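Local coordinates for protein ATP-dependent RNA helicase HrpB (Escherichia coli, PDB 6EUD) that hydrolyses ATP and binds single-stranded RNA as a DExH-box helicase of the DEAH/RHA group, at residues 519-523 and 547-551; 422-426 and 498-502; 712-718 and 731-737. One frame throughout, in Å; residues are numbered along the deposited sequence.

Contact 1 (519-523 and 547-551)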
loop_
_atom_site.group_PDB
_atom_site.type_symbol
_atom_site.label_atom_id
_atom_site.label_comp_id
_atom_site.label_asym_id
_atom_site.label_seq_id
_atom_site.Cartn_x
_atom_site.Cartn_y
_atom_site.Cartn_z
ATOM N N MET A 519 -5.029 -13.768 -10.721
ATOM C CA MET A 519 -6.338 -13.198 -10.432
ATOM C C MET A 519 -7.311 -13.390 -11.596
ATOM O O MET A 519 -6.915 -13.743 -12.712
ATOM C CB MET A 519 -6.212 -11.720 -10.132
ATOM C CG MET A 519 -6.005 -10.925 -11.410
ATOM S SD MET A 519 -5.989 -9.147 -11.198
ATOM C CE MET A 519 -7.520 -8.864 -10.290
ATOM N N GLY A 520 -8.584 -13.114 -11.330
ATOM C CA GLY A 520 -9.629 -13.252 -12.326
ATOM C C GLY A 520 -9.953 -11.958 -13.045
ATOM O O GLY A 520 -10.072 -10.890 -12.434
ATOM N N ALA A 521 -10.100 -12.061 -14.358
ATOM C CA ALA A 521 -10.398 -10.906 -15.192
ATOM C C ALA A 521 -11.615 -11.200 -16.047
ATOM O O ALA A 521 -11.724 -12.276 -16.648
ATOM C CB ALA A 521 -9.199 -10.542 -16.069
ATOM N N MET A 522 -12.526 -10.239 -16.109
ATOM C CA MET A 522 -13.785 -10.458 -16.794
ATOM C C MET A 522 -13.974 -9.547 -17.988
ATOM O O MET A 522 -13.782 -8.331 -17.904
ATOM C CB MET A 522 -14.952 -10.268 -15.827
ATOM C CG MET A 522 -14.937 -11.251 -14.675
ATOM S SD MET A 522 -14.954 -12.965 -15.232
ATOM C CE MET A 522 -16.572 -13.094 -15.985
ATOM N N LEU A 523 -14.384 -10.146 -19.094
ATOM C CA LEU A 523 -14.827 -9.377 -20.240
ATOM C C LEU A 523 -16.268 -9.775 -20.601
ATOM O O LEU A 523 -16.692 -10.912 -20.346
ATOM C CB LEU A 523 -13.871 -9.599 -21.407
ATOM C CG LEU A 523 -13.791 -8.555 -22.512
ATOM C CD1 LEU A 523 -13.430 -7.200 -21.933
ATOM C CD2 LEU A 523 -12.750 -9.007 -23.511
ATOM N N PRO A 547 -10.145 -10.593 -5.705
ATOM C CA PRO A 547 -9.162 -10.566 -6.801
ATOM C C PRO A 547 -9.782 -10.820 -8.185
ATOM O O PRO A 547 -9.296 -11.667 -8.938
ATOM C CB PRO A 547 -8.180 -11.689 -6.424
ATOM C CG PRO A 547 -8.957 -12.595 -5.542
ATOM C CD PRO A 547 -9.875 -11.690 -4.760
ATOM N N ASP A 548 -10.847 -10.078 -8.494
ATOM C CA ASP A 548 -11.533 -10.131 -9.777
ATOM C C ASP A 548 -11.665 -8.729 -10.337
ATOM O O ASP A 548 -11.995 -7.791 -9.609
ATOM C CB ASP A 548 -12.912 -10.778 -9.643
ATOM C CG ASP A 548 -12.856 -12.285 -9.754
ATOM O OD1 ASP A 548 -13.163 -12.802 -10.848
ATOM O OD2 ASP A 548 -12.501 -12.954 -8.760
ATOM N N ALA A 549 -11.419 -8.590 -11.633
ATOM C CA ALA A 549 -11.424 -7.280 -12.269
ATOM C C ALA A 549 -12.055 -7.324 -13.656
ATOM O O ALA A 549 -12.053 -8.363 -14.318
ATOM C CB ALA A 549 -10.005 -6.740 -12.356
ATOM N N ARG A 550 -12.606 -6.193 -14.087
ATOM C CA ARG A 550 -13.111 -6.078 -15.442
ATOM C C ARG A 550 -11.987 -5.630 -16.389
ATOM O O ARG A 550 -11.134 -4.811 -16.037
ATOM C CB ARG A 550 -14.285 -5.099 -15.501
ATOM C CG ARG A 550 -15.053 -5.157 -16.802
ATOM C CD ARG A 550 -16.336 -4.347 -16.725
ATOM N NE ARG A 550 -16.081 -2.913 -16.785
ATOM C CZ ARG A 550 -16.879 -2.042 -17.395
ATOM N NH1 ARG A 550 -17.991 -2.464 -17.986
ATOM N NH2 ARG A 550 -16.572 -0.751 -17.409
ATOM N N ILE A 551 -11.989 -6.178 -17.594
ATOM C CA ILE A 551 -11.005 -5.803 -18.595
ATOM C C ILE A 551 -11.502 -4.588 -19.364
ATOM O O ILE A 551 -12.566 -4.636 -19.967
ATOM C CB ILE A 551 -10.721 -6.981 -19.542
ATOM C CG1 ILE A 551 -10.086 -8.132 -18.751
ATOM C CG2 ILE A 551 -9.823 -6.555 -20.682
ATOM C CD1 ILE A 551 -9.960 -9.416 -19.541
#
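A521 presents its methyl group to I551: CB of A521 lies 3.7 Å from I551 CG1, and the CD1 methyl of I551 is equally near. L523 meets the same isoleucine from another direction, the two side chains crossing at about a right angle, with L523 CD1 3.6 Å from I551 CB. At the other end of the pair M519 curls over the start of 547-551. Its bend at chi3 (-52°) turns the terminal methyl back toward the neighbouring strand, leaving CE of M519 3.9 Å from A549 CB. Y513 and L515 of strand 512-515 also touch A521, A537 and L540 of strand 534-542 touch I551, and L307 of strand 307-314 reaches M519 and A549.

Four backbone bonds hold the strands in parallel register, G520 beside D548, A521 beside A549 and M522 beside R550. The donors alternate between the strands: G520 N bonds to P547 O at 2.9 Å, A549 N to G520 O, M522 N to A549 O, and I551 N to M522 O at 2.8 Å. The N-to-C directions of the two short strands cross at 34°, a twist that leaves the paired residues evenly spaced. Parallel pairing of the third and fifth strands in an otherwise antiparallel closed circuit, 503-506 through 548-552, is the signature of an OB-fold barrel.

On the opposite face from A521 and A549 lie M522, D548 and R550. R550 packs its CG against the carbonyl oxygen of M522 before its chain leads to the guanidinium, while M522 bends at chi2 and chi3 and its end heads away from 547-551. D548 turns its carboxylate over G520, where a modelled CB would stand just 2.6 Å from D548 OD1, so the missing side chain makes room for the acid.

Contact 2 (422-426 and 498-502); sequences RLAAM and AFADR. With EDO (1,2-ethanediol), chain C.
R422 and D501 form a salt bridge, NH2 of R422 lying 2.5 Å from OD2 of D501. The carboxylate sits at the guanidinium edge, nearly coplanar with it (16°), and OD2 receives the bond through its syn lone pair. OD1 is about as near to the same NH2, so one nitrogen faces both oxygens and the short length carries little weight. A 1,2-ethanediol, probably from the crystallisation liquor, donates from O2 to D501 OD2 over 2.9 Å. Further back along the arginine, NE of R422 makes a weak bond of 3.4 Å to A498 O. The bend at chi3 (105°) turns the guanidinium so that one face lies on that of R502, their centres 3.8 Å apart and their planes inclined by 23°. The D501 carboxylate probably offsets part of the resulting like-charge proximity, and both terminal nitrogens of R502 have further, weak partners in the carbonyl oxygens of P538 and G306.

Helix 421-429 thereby meets the turn that leads from helix 491-498 into strand 503-506, the first strand of the OB-fold barrel. Beside the polar group runs an apolar seam. L423 CD2 comes to the edge of the F499 ring, 3.7 Å from CZ, and M426 CB lies 4.0 Å from A498 CB. That methyl also rests 3.2 Å from R422 O.

Beyond this first shell, L446 of helix 433-447 touches both L423 and F499, and M398 touches both R422 and D501.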
loop_
_atom_site.group_PDB
_atom_site.type_symbol
_atom_site.label_atom_id
_atom_site.label_comp_id
_atom_site.label_asym_id
_atom_site.label_seq_id
_atom_site.Cartn_x
_atom_site.Cartn_y
_atom_site.Cartn_z
ATOM N N ARG A 422 5.742 1.262 -15.547
ATOM C CA ARG A 422 5.383 0.236 -16.522
ATOM C C ARG A 422 5.435 0.822 -17.946
ATOM O O ARG A 422 5.989 0.220 -18.849
ATOM C CB ARG A 422 3.995 -0.351 -16.206
ATOM C CG ARG A 422 3.926 -1.082 -14.845
ATOM C CD ARG A 422 2.485 -1.519 -14.433
ATOM N NE ARG A 422 2.321 -2.948 -14.611
ATOM C CZ ARG A 422 2.087 -3.827 -13.651
ATOM N NH1 ARG A 422 1.921 -3.451 -12.396
ATOM N NH2 ARG A 422 1.988 -5.100 -13.969
ATOM N N LEU A 423 4.890 2.014 -18.137
ATOM C CA LEU A 423 4.906 2.634 -19.453
ATOM C C LEU A 423 6.328 3.069 -19.870
ATOM O O LEU A 423 6.717 2.940 -21.033
ATOM C CB LEU A 423 3.949 3.827 -19.481
ATOM C CG LEU A 423 2.446 3.535 -19.245
ATOM C CD1 LEU A 423 1.577 4.779 -19.520
ATOM C CD2 LEU A 423 1.944 2.317 -20.047
ATOM N N ALA A 424 7.098 3.578 -18.914
ATOM C CA ALA A 424 8.486 3.961 -19.157
ATOM C C ALA A 424 9.315 2.750 -19.566
ATOM O O ALA A 424 10.141 2.845 -20.470
ATOM C CB ALA A 424 9.092 4.614 -17.920
ATOM N N ALA A 425 9.090 1.627 -18.879
ATOM C CA ALA A 425 9.756 0.364 -19.161
ATOM C C ALA A 425 9.478 -0.072 -20.602
ATOM O O ALA A 425 10.383 -0.496 -21.331
ATOM C CB ALA A 425 9.292 -0.709 -18.178
ATOM N N MET A 426 8.222 0.051 -21.011
ATOM C CA MET A 426 7.828 -0.299 -22.363
ATOM C C MET A 426 8.596 0.535 -23.394
ATOM O O MET A 426 9.159 -0.001 -24.341
ATOM C CB MET A 426 6.322 -0.118 -22.525
ATOM C CG MET A 426 5.748 -0.584 -23.855
ATOM S SD MET A 426 3.938 -0.425 -23.802
ATOM C CE MET A 426 3.808 1.338 -23.466
ATOM N N ALA A 498 6.074 -5.092 -20.167
ATOM C CA ALA A 498 5.644 -4.204 -19.101
ATOM C C ALA A 498 4.358 -4.657 -18.400
ATOM O O ALA A 498 4.032 -4.154 -17.332
ATOM C CB ALA A 498 5.469 -2.797 -19.649
ATOM N N PHE A 499 3.624 -5.590 -18.998
ATOM C CA PHE A 499 2.384 -6.073 -18.400
ATOM C C PHE A 499 2.291 -7.591 -18.402
ATOM O O PHE A 499 1.209 -8.143 -18.589
ATOM C CB PHE A 499 1.186 -5.486 -19.136
ATOM C CG PHE A 499 1.165 -3.985 -19.151
ATOM C CD1 PHE A 499 1.794 -3.276 -20.163
ATOM C CD2 PHE A 499 0.536 -3.281 -18.137
ATOM C CE1 PHE A 499 1.771 -1.895 -20.166
ATOM C CE2 PHE A 499 0.515 -1.891 -18.131
ATOM C CZ PHE A 499 1.124 -1.200 -19.145
ATOM N N ALA A 500 3.421 -8.266 -18.200
ATOM C CA ALA A 500 3.465 -9.734 -18.219
ATOM C C ALA A 500 2.486 -10.383 -17.225
ATOM O O ALA A 500 1.882 -11.410 -17.519
ATOM C CB ALA A 500 4.869 -10.206 -17.942
ATOM N N ASP A 501 2.348 -9.780 -16.047
ATOM C CA ASP A 501 1.430 -10.256 -15.018
ATOM C C ASP A 501 -0.035 -10.064 -15.417
ATOM O O ASP A 501 -0.939 -10.557 -14.730
ATOM C CB ASP A 501 1.696 -9.522 -13.703
ATOM C CG ASP A 501 1.677 -8.010 -13.873
ATOM O OD1 ASP A 501 2.083 -7.535 -14.948
ATOM O OD2 ASP A 501 1.268 -7.281 -12.953
ATOM N N ARG A 502 -0.275 -9.328 -16.506
ATOM C CA ARG A 502 -1.648 -9.083 -16.934
ATOM C C ARG A 502 -1.964 -9.754 -18.261
ATOM O O ARG A 502 -2.961 -9.433 -18.892
ATOM C CB ARG A 502 -1.919 -7.588 -17.018
ATOM C CG ARG A 502 -1.711 -6.913 -15.695
ATOM C CD ARG A 502 -1.978 -5.436 -15.767
ATOM N NE ARG A 502 -1.685 -4.809 -14.486
ATOM C CZ ARG A 502 -1.672 -3.498 -14.298
ATOM N NH1 ARG A 502 -1.920 -2.673 -15.312
ATOM N NH2 ARG A 502 -1.404 -3.012 -13.101
HETATM C C1 EDO C . 3.904 -8.796 -10.396
HETATM O O1 EDO C . 4.158 -7.733 -9.514
HETATM C C2 EDO C . 2.527 -9.413 -10.104
HETATM O O2 EDO C . 1.461 -8.461 -10.295
#

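Contact 3 (712-718 and 731-737); sequences VPTGSRI and AVRMQEM
A type I beta turn from V712 to G715, closed by G715 N to V712 O at 2.9 Å, faces the 3-10 turn 734-736 that follows strand 729-733. Between these turns E736 reaches across with its carboxylate. OE2 accepts two hydroxyl bonds, a very short one of 2.5 Å from T714 OG1 and another of 2.7 Å from S716 OG, the latter on its syn lone pair. Its other oxygen, OE1, lies in the guanidinium plane of R733, 3.5 Å from NH2 in a salt bridge. The bend at chi2 (-148°) helps bring the acid to both hydroxyls. Replacing E736 by an alanine is likely to leave the T714 and S716 hydroxyls without their shared acceptor and to remove the nearby negative charge that R733 meets.

Apolar contacts run alongside: V712 CG1 is 3.6 Å from M737 SD, and V732 CG2 meets I718 CG1 at 4.2 Å. P713 rests its CD 3.5 Å from E736 O. The turn joins strands 709-711 and 717-721, the latter paired in a hairpin with 729-733; L757 of strand 751-758 touches V732 and M737, and L771 of helix 771-776 packs on M737.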
loop_
_atom_site.group_PDB
_atom_site.type_symbol
_atom_site.label_atom_id
_atom_site.label_comp_id
_atom_site.label_asym_id
_atom_site.label_seq_id
_atom_site.Cartn_x
_atom_site.Cartn_y
_atom_site.Cartn_z
ATOM N N VAL A 712 20.452 -35.985 35.917
ATOM C CA VAL A 712 19.939 -35.789 37.277
ATOM C C VAL A 712 21.023 -36.126 38.332
ATOM O O VAL A 712 22.102 -36.607 37.978
ATOM C CB VAL A 712 18.663 -36.644 37.496
ATOM C CG1 VAL A 712 17.511 -36.080 36.690
ATOM C CG2 VAL A 712 18.924 -38.083 37.119
ATOM N N PRO A 713 20.756 -35.847 39.623
ATOM C CA PRO A 713 21.797 -36.105 40.634
ATOM C C PRO A 713 22.391 -37.519 40.668
ATOM O O PRO A 713 23.563 -37.645 41.026
ATOM C CB PRO A 713 21.072 -35.797 41.938
ATOM C CG PRO A 713 20.152 -34.657 41.551
ATOM C CD PRO A 713 19.676 -34.993 40.159
ATOM N N THR A 714 21.630 -38.550 40.307
ATOM C CA THR A 714 22.157 -39.905 40.322
ATOM C C THR A 714 23.128 -40.154 39.183
ATOM O O THR A 714 23.856 -41.140 39.195
ATOM C CB THR A 714 21.031 -40.956 40.236
ATOM O OG1 THR A 714 20.249 -40.744 39.049
ATOM C CG2 THR A 714 20.135 -40.864 41.454
ATOM N N GLY A 715 23.141 -39.273 38.184
ATOM C CA GLY A 715 23.971 -39.496 37.013
ATOM C C GLY A 715 23.168 -40.027 35.830
ATOM O O GLY A 715 23.674 -40.082 34.699
ATOM N N SER A 716 21.919 -40.417 36.086
ATOM C CA SER A 716 21.029 -40.845 35.008
ATOM C C SER A 716 20.805 -39.713 34.001
ATOM O O SER A 716 20.766 -38.532 34.361
ATOM C CB SER A 716 19.681 -41.315 35.563
ATOM O OG SER A 716 19.797 -42.540 36.270
ATOM N N ARG A 717 20.663 -40.085 32.734
ATOM C CA ARG A 717 20.361 -39.118 31.688
ATOM C C ARG A 717 18.894 -39.235 31.295
ATOM O O ARG A 717 18.524 -40.183 30.608
ATOM C CB ARG A 717 21.271 -39.331 30.476
ATOM C CG ARG A 717 22.744 -39.490 30.844
ATOM C CD ARG A 717 23.637 -38.923 29.777
ATOM N NE ARG A 717 23.431 -37.485 29.655
ATOM C CZ ARG A 717 23.654 -36.784 28.548
ATOM N NH1 ARG A 717 24.081 -37.379 27.439
ATOM N NH2 ARG A 717 23.428 -35.483 28.547
ATOM N N ILE A 718 18.068 -38.279 31.743
ATOM C CA ILE A 718 16.629 -38.324 31.500
ATOM C C ILE A 718 16.241 -37.387 30.334
ATOM O O ILE A 718 16.687 -36.230 30.272
ATOM C CB ILE A 718 15.820 -37.937 32.758
ATOM C CG1 ILE A 718 16.331 -38.674 34.007
ATOM C CG2 ILE A 718 14.341 -38.200 32.540
ATOM C CD1 ILE A 718 16.357 -40.187 33.878
ATOM N N ALA A 731 10.224 -36.347 32.901
ATOM C CA ALA A 731 9.633 -37.445 33.656
ATOM C C ALA A 731 10.731 -38.219 34.352
ATOM O O ALA A 731 11.563 -38.847 33.699
ATOM C CB ALA A 731 8.832 -38.339 32.750
ATOM N N VAL A 732 10.747 -38.163 35.680
ATOM C CA VAL A 732 11.858 -38.731 36.447
ATOM C C VAL A 732 11.383 -39.305 37.774
ATOM O O VAL A 732 10.530 -38.718 38.436
ATOM C CB VAL A 732 12.963 -37.665 36.726
ATOM C CG1 VAL A 732 12.385 -36.477 37.485
ATOM C CG2 VAL A 732 14.118 -38.263 37.497
ATOM N N ARG A 733 11.927 -40.448 38.170
ATOM C CA ARG A 733 11.610 -40.988 39.489
ATOM C C ARG A 733 12.079 -40.009 40.564
ATOM O O ARG A 733 13.210 -39.530 40.543
ATOM C CB ARG A 733 12.247 -42.361 39.687
ATOM C CG ARG A 733 11.723 -43.424 38.739
ATOM C CD ARG A 733 12.499 -44.724 38.884
ATOM N NE ARG A 733 13.906 -44.528 38.563
ATOM C CZ ARG A 733 14.852 -45.442 38.742
ATOM N NH1 ARG A 733 14.545 -46.635 39.240
ATOM N NH2 ARG A 733 16.104 -45.162 38.414
ATOM N N MET A 734 11.178 -39.694 41.483
ATOM C CA MET A 734 11.442 -38.753 42.560
ATOM C C MET A 734 12.732 -39.084 43.294
ATOM O O MET A 734 13.519 -38.197 43.602
ATOM C CB MET A 734 10.274 -38.746 43.539
ATOM C CG MET A 734 10.424 -37.765 44.687
ATOM S SD MET A 734 8.989 -37.756 45.784
ATOM C CE MET A 734 9.044 -39.402 46.484
ATOM N N GLN A 735 12.954 -40.367 43.544
ATOM C CA GLN A 735 14.130 -40.819 44.291
ATOM C C GLN A 735 15.447 -40.311 43.658
ATOM O O GLN A 735 16.440 -40.088 44.362
ATOM C CB GLN A 735 14.126 -42.359 44.394
ATOM C CG GLN A 735 14.344 -43.064 43.064
ATOM C CD GLN A 735 13.464 -44.285 42.860
ATOM O OE1 GLN A 735 12.447 -44.452 43.522
ATOM N NE2 GLN A 735 13.847 -45.134 41.918
ATOM N N GLU A 736 15.437 -40.107 42.341
ATOM C CA GLU A 736 16.635 -39.696 41.624
ATOM C C GLU A 736 16.934 -38.205 41.787
ATOM O O GLU A 736 18.033 -37.750 41.502
ATOM C CB GLU A 736 16.512 -40.039 40.137
ATOM C CG GLU A 736 16.503 -41.538 39.833
ATOM C CD GLU A 736 17.141 -41.872 38.483
ATOM O OE1 GLU A 736 16.451 -41.820 37.432
ATOM O OE2 GLU A 736 18.349 -42.182 38.477
ATOM N N MET A 737 15.951 -37.437 42.242
ATOM C CA MET A 737 16.140 -35.998 42.411
ATOM C C MET A 737 16.644 -35.626 43.811
ATOM O O MET A 737 16.764 -34.442 44.140
ATOM C CB MET A 737 14.835 -35.267 42.123
ATOM C CG MET A 737 14.366 -35.405 40.690
ATOM S SD MET A 737 15.623 -34.857 39.542
ATOM C CE MET A 737 15.889 -33.151 40.105
#

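Contacts 1 and 2 are neighbours, their centres about 18 Å apart and their nearest atoms about 6 Å apart, and both lean on strand 534-542: L540 touches I551 in the first and R502 in the second. Contact 1 is internal to the barrel and relies on main-chain bonds, with a buried apolar face and a more exposed polar one. Contact 2 joins the helical region to the barrel and is mostly buried, combining a charged group round R422 with an apolar seam. Contact 3, about 66 Å from contact 1 between centres, lies in the ATP-dependent helicase C-terminal family region near the end of the chain; it too is buried, but its acid is met across the contact by neutral donors instead of an opposite charge.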